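Local coordinates for protein acyl-CoA dehydrogenase (Thermus thermophilus, PDB 2Z1Q) that probably oxidises saturated acyl-CoA thioesters to their 2,3-dehydroacyl forms with the help of a bound FAD cofactor, at residues Gly177-Ile182 against Val233-Val238. Numbering follows the deposited sequence.
With FAD (flavin-adenine dinucleotide), chain D.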
loop_
_atom_site.group_PDB
_atom_site.type_symbol
_atom_site.label_atom_id
_atom_site.label_comp_id
_atom_site.label_asym_id
_atom_site.label_seq_id
_atom_site.Cartn_x
_atom_site.Cartn_y
_atom_site.Cartn_z
ATOM N N GLY B 177 -15.891 -32.604 -5.137
ATOM C CA GLY B 177 -14.813 -31.727 -4.716
ATOM C C GLY B 177 -15.311 -30.358 -4.312
ATOM O O GLY B 177 -16.522 -30.097 -4.323
ATOM N N VAL B 178 -14.381 -29.481 -3.954
ATOM C CA VAL B 178 -14.709 -28.116 -3.544
ATOM C C VAL B 178 -13.850 -27.128 -4.323
ATOM O O VAL B 178 -12.635 -27.297 -4.421
ATOM C CB VAL B 178 -14.437 -27.914 -2.036
ATOM C CG1 VAL B 178 -14.746 -26.480 -1.626
ATOM C CG2 VAL B 178 -15.271 -28.905 -1.218
ATOM N N LYS B 179 -14.488 -26.111 -4.897
ATOM C CA LYS B 179 -13.778 -25.080 -5.656
ATOM C C LYS B 179 -13.924 -23.778 -4.861
ATOM O O LYS B 179 -15.028 -23.389 -4.484
ATOM C CB LYS B 179 -14.380 -24.937 -7.051
ATOM C CG LYS B 179 -14.647 -26.258 -7.756
ATOM C CD LYS B 179 -13.403 -27.115 -7.914
ATOM C CE LYS B 179 -12.392 -26.511 -8.865
ATOM N NZ LYS B 179 -11.187 -27.387 -9.002
ATOM N N GLN B 180 -12.802 -23.114 -4.622
ATOM C CA GLN B 180 -12.756 -21.899 -3.819
ATOM C C GLN B 180 -12.677 -20.570 -4.570
ATOM O O GLN B 180 -11.942 -20.438 -5.557
ATOM C CB GLN B 180 -11.550 -21.996 -2.874
ATOM C CG GLN B 180 -11.557 -20.975 -1.757
ATOM C CD GLN B 180 -12.451 -21.387 -0.608
ATOM O OE1 GLN B 180 -11.980 -21.883 0.415
ATOM N NE2 GLN B 180 -13.754 -21.198 -0.777
ATOM N N TRP B 181 -13.417 -19.579 -4.074
ATOM C CA TRP B 181 -13.432 -18.230 -4.646
ATOM C C TRP B 181 -13.903 -18.170 -6.108
ATOM O O TRP B 181 -13.149 -17.723 -6.957
ATOM C CB TRP B 181 -12.019 -17.609 -4.602
ATOM C CG TRP B 181 -11.367 -17.375 -3.250
ATOM C CD1 TRP B 181 -10.245 -17.996 -2.762
ATOM C CD2 TRP B 181 -11.748 -16.411 -2.258
ATOM N NE1 TRP B 181 -9.908 -17.479 -1.536
ATOM C CE2 TRP B 181 -10.812 -16.504 -1.201
ATOM C CE3 TRP B 181 -12.789 -15.476 -2.161
ATOM C CZ2 TRP B 181 -10.885 -15.699 -0.062
ATOM C CZ3 TRP B 181 -12.861 -14.674 -1.023
ATOM C CH2 TRP B 181 -11.913 -14.794 0.010
ATOM N N ILE B 182 -15.123 -18.590 -6.415
ATOM C CA ILE B 182 -15.574 -18.553 -7.812
ATOM C C ILE B 182 -16.321 -17.268 -8.162
ATOM O O ILE B 182 -17.428 -17.047 -7.688
ATOM C CB ILE B 182 -16.485 -19.762 -8.124
ATOM C CG1 ILE B 182 -15.644 -21.021 -8.195
ATOM C CG2 ILE B 182 -17.191 -19.591 -9.450
ATOM C CD1 ILE B 182 -15.069 -21.421 -6.896
ATOM N N VAL B 233 -17.908 -23.100 -4.652
ATOM C CA VAL B 233 -18.745 -24.031 -5.401
ATOM C C VAL B 233 -18.467 -25.447 -4.911
ATOM O O VAL B 233 -17.328 -25.909 -4.946
ATOM C CB VAL B 233 -18.481 -23.941 -6.930
ATOM C CG1 VAL B 233 -19.307 -24.986 -7.664
ATOM C CG2 VAL B 233 -18.842 -22.552 -7.440
ATOM N N ILE B 234 -19.509 -26.129 -4.447
ATOM C CA ILE B 234 -19.373 -27.487 -3.938
ATOM C C ILE B 234 -19.923 -28.516 -4.923
ATOM O O ILE B 234 -20.949 -28.286 -5.551
ATOM C CB ILE B 234 -20.122 -27.636 -2.587
ATOM C CG1 ILE B 234 -19.475 -26.736 -1.528
ATOM C CG2 ILE B 234 -20.132 -29.097 -2.151
ATOM C CD1 ILE B 234 -20.254 -26.649 -0.225
ATOM N N LEU B 235 -19.244 -29.648 -5.071
ATOM C CA LEU B 235 -19.726 -30.694 -5.967
ATOM C C LEU B 235 -19.902 -32.008 -5.226
ATOM O O LEU B 235 -18.927 -32.639 -4.833
ATOM C CB LEU B 235 -18.768 -30.926 -7.133
ATOM C CG LEU B 235 -18.553 -29.796 -8.129
ATOM C CD1 LEU B 235 -17.476 -28.838 -7.631
ATOM C CD2 LEU B 235 -18.137 -30.420 -9.442
ATOM N N GLU B 236 -21.156 -32.404 -5.042
ATOM C CA GLU B 236 -21.480 -33.653 -4.358
ATOM C C GLU B 236 -22.140 -34.578 -5.372
ATOM O O GLU B 236 -23.310 -34.409 -5.697
ATOM C CB GLU B 236 -22.435 -33.392 -3.190
ATOM C CG GLU B 236 -21.876 -32.456 -2.122
ATOM C CD GLU B 236 -22.900 -32.079 -1.058
ATOM O OE1 GLU B 236 -22.598 -31.185 -0.241
ATOM O OE2 GLU B 236 -24.002 -32.674 -1.032
ATOM N N ASP B 237 -21.380 -35.547 -5.873
ATOM C CA ASP B 237 -21.869 -36.497 -6.867
ATOM C C ASP B 237 -22.548 -35.789 -8.046
ATOM O O ASP B 237 -23.741 -35.979 -8.286
ATOM C CB ASP B 237 -22.849 -37.492 -6.227
ATOM C CG ASP B 237 -22.185 -38.381 -5.187
ATOM O OD1 ASP B 237 -21.077 -38.888 -5.453
ATOM O OD2 ASP B 237 -22.779 -38.579 -4.107
ATOM N N VAL B 238 -21.791 -34.976 -8.779
ATOM C CA VAL B 238 -22.336 -34.254 -9.928
ATOM C C VAL B 238 -22.206 -35.067 -11.222
ATOM O O VAL B 238 -21.105 -35.475 -11.604
ATOM C CB VAL B 238 -21.633 -32.881 -10.126
ATOM C CG1 VAL B 238 -22.069 -32.252 -11.433
ATOM C CG2 VAL B 238 -21.967 -31.944 -8.970
HETATM P PA FAD D . -1.603 -18.604 -1.175
HETATM O O1A FAD D . -2.583 -17.556 -1.039
HETATM O O2A FAD D . -1.962 -20.160 -1.245
HETATM O O5B FAD D . -0.228 -18.191 -1.801
HETATM C C5B FAD D . 0.562 -17.517 -0.823
HETATM C C4B FAD D . 1.851 -17.371 -1.599
HETATM O O4B FAD D . 1.953 -17.517 -2.959
HETATM C C3B FAD D . 2.993 -16.373 -1.103
HETATM O O3B FAD D . 3.731 -16.947 -0.017
HETATM C C2B FAD D . 3.724 -16.358 -2.508
HETATM O O2B FAD D . 5.128 -16.083 -2.483
HETATM C C1B FAD D . 3.291 -17.777 -2.742
HETATM N N9A FAD D . 3.904 -18.660 -3.689
HETATM C C8A FAD D . 3.183 -19.628 -4.326
HETATM N N7A FAD D . 3.943 -20.323 -5.089
HETATM C C5A FAD D . 5.202 -19.841 -5.018
HETATM C C6A FAD D . 6.446 -20.196 -5.620
HETATM N N6A FAD D . 6.495 -21.250 -6.509
HETATM N N1A FAD D . 7.546 -19.464 -5.293
HETATM C C2A FAD D . 7.498 -18.463 -4.419
HETATM N N3A FAD D . 6.360 -18.129 -3.845
HETATM C C4A FAD D . 5.199 -18.760 -4.087
HETATM N N1 FAD D . -10.285 -18.668 -8.890
HETATM C C2 FAD D . -10.861 -19.235 -9.972
HETATM O O2 FAD D . -10.497 -20.352 -10.304
HETATM N N3 FAD D . -11.839 -18.628 -10.691
HETATM C C4 FAD D . -12.320 -17.378 -10.369
HETATM O O4 FAD D . -13.193 -16.846 -11.009
HETATM C C4X FAD D . -11.742 -16.705 -9.179
HETATM N N5 FAD D . -12.162 -15.502 -8.752
HETATM C C5X FAD D . -11.645 -14.930 -7.634
HETATM C C6 FAD D . -12.143 -13.670 -7.144
HETATM C C7 FAD D . -11.621 -13.124 -5.959
HETATM C C7M FAD D . -12.172 -11.810 -5.439
HETATM C C8 FAD D . -10.584 -13.802 -5.244
HETATM C C8M FAD D . -10.003 -13.254 -3.960
HETATM C C9 FAD D . -10.093 -15.002 -5.710
HETATM C C9A FAD D . -10.610 -15.597 -6.902
HETATM N N10 FAD D . -10.119 -16.849 -7.335
HETATM C C10 FAD D . -10.662 -17.450 -8.452
HETATM C "C1'" FAD D . -9.088 -17.444 -6.524
HETATM C "C2'" FAD D . -7.659 -17.288 -7.067
HETATM O "O2'" FAD D . -7.497 -17.985 -8.293
HETATM C "C3'" FAD D . -6.859 -17.868 -5.945
HETATM O "O3'" FAD D . -7.098 -17.038 -4.773
HETATM C "C4'" FAD D . -5.370 -17.889 -6.155
HETATM O "O4'" FAD D . -4.960 -18.691 -7.266
HETATM C "C5'" FAD D . -4.915 -18.410 -4.840
HETATM O "O5'" FAD D . -3.587 -18.485 -4.696
HETATM P P FAD D . -3.540 -18.767 -3.117
HETATM O O1P FAD D . -4.346 -17.707 -2.456
HETATM O O2P FAD D . -4.179 -20.222 -2.769
HETATM O O3P FAD D . -1.949 -18.632 -2.768
#
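Lys179 and Val233 pair on two neighbouring antiparallel strands of the beta-rich middle domain of the acyl-CoA dehydrogenase fold, the strand directions 169° apart. Lys179 N donates to Val233 O, 2.8 Å away, in a nearly straight bond (N-H...O 170°), and Val233 N in turn donates a hydrogen bond to Lys179 O. One hydrogen-bonded pair along, Gly177 and Leu235 exchange two more bonds, Leu235 N to Gly177 O being 2.9 Å. Between them sits the non-hydrogen-bonded pair Val178 and Ile234, whose side chains lie on the other face from Lys179, Val233 and Leu235. Backbone angles of Gly177 would jam a CB against the preceding carbonyl oxygen, a restraint that glycine escapes.

Lys179 can be followed outward: CB packs near Val233 O, and CG, beside the backbone N (chi1 -45°), lies 3.8 Å from Leu235 CD1. The chain then bends at chi2 and chi3, carrying NZ away from the strand pair to a salt bridge with Glu150 and to the carbonyl oxygens of Leu148 and Phe194. Ile182 approaches Val233 at about a right angle, its CG1 3.6 Å from Val233 CG2; Cys147 touches both side chains.

Between Lys179 and Ile182 the chain turns a corner at Trp181, which belongs to the FAD pocket. Trp181 CB lies 3.4 Å from N10 of FAD, and the indole carries the C8M methyl over one face, 3.9 Å above the plane and offset toward the rim, while its ring also meets Tyr376 of the second subunit. Cutting the residue back to an alanine would keep the CB touch on the flavin but would probably open a gap where the indole now lies beside C8M and that tyrosine. On the five-membered ring, next to CG, Trp181 CD1 comes within 3.9 Å of the ribityl oxygen O3' of FAD.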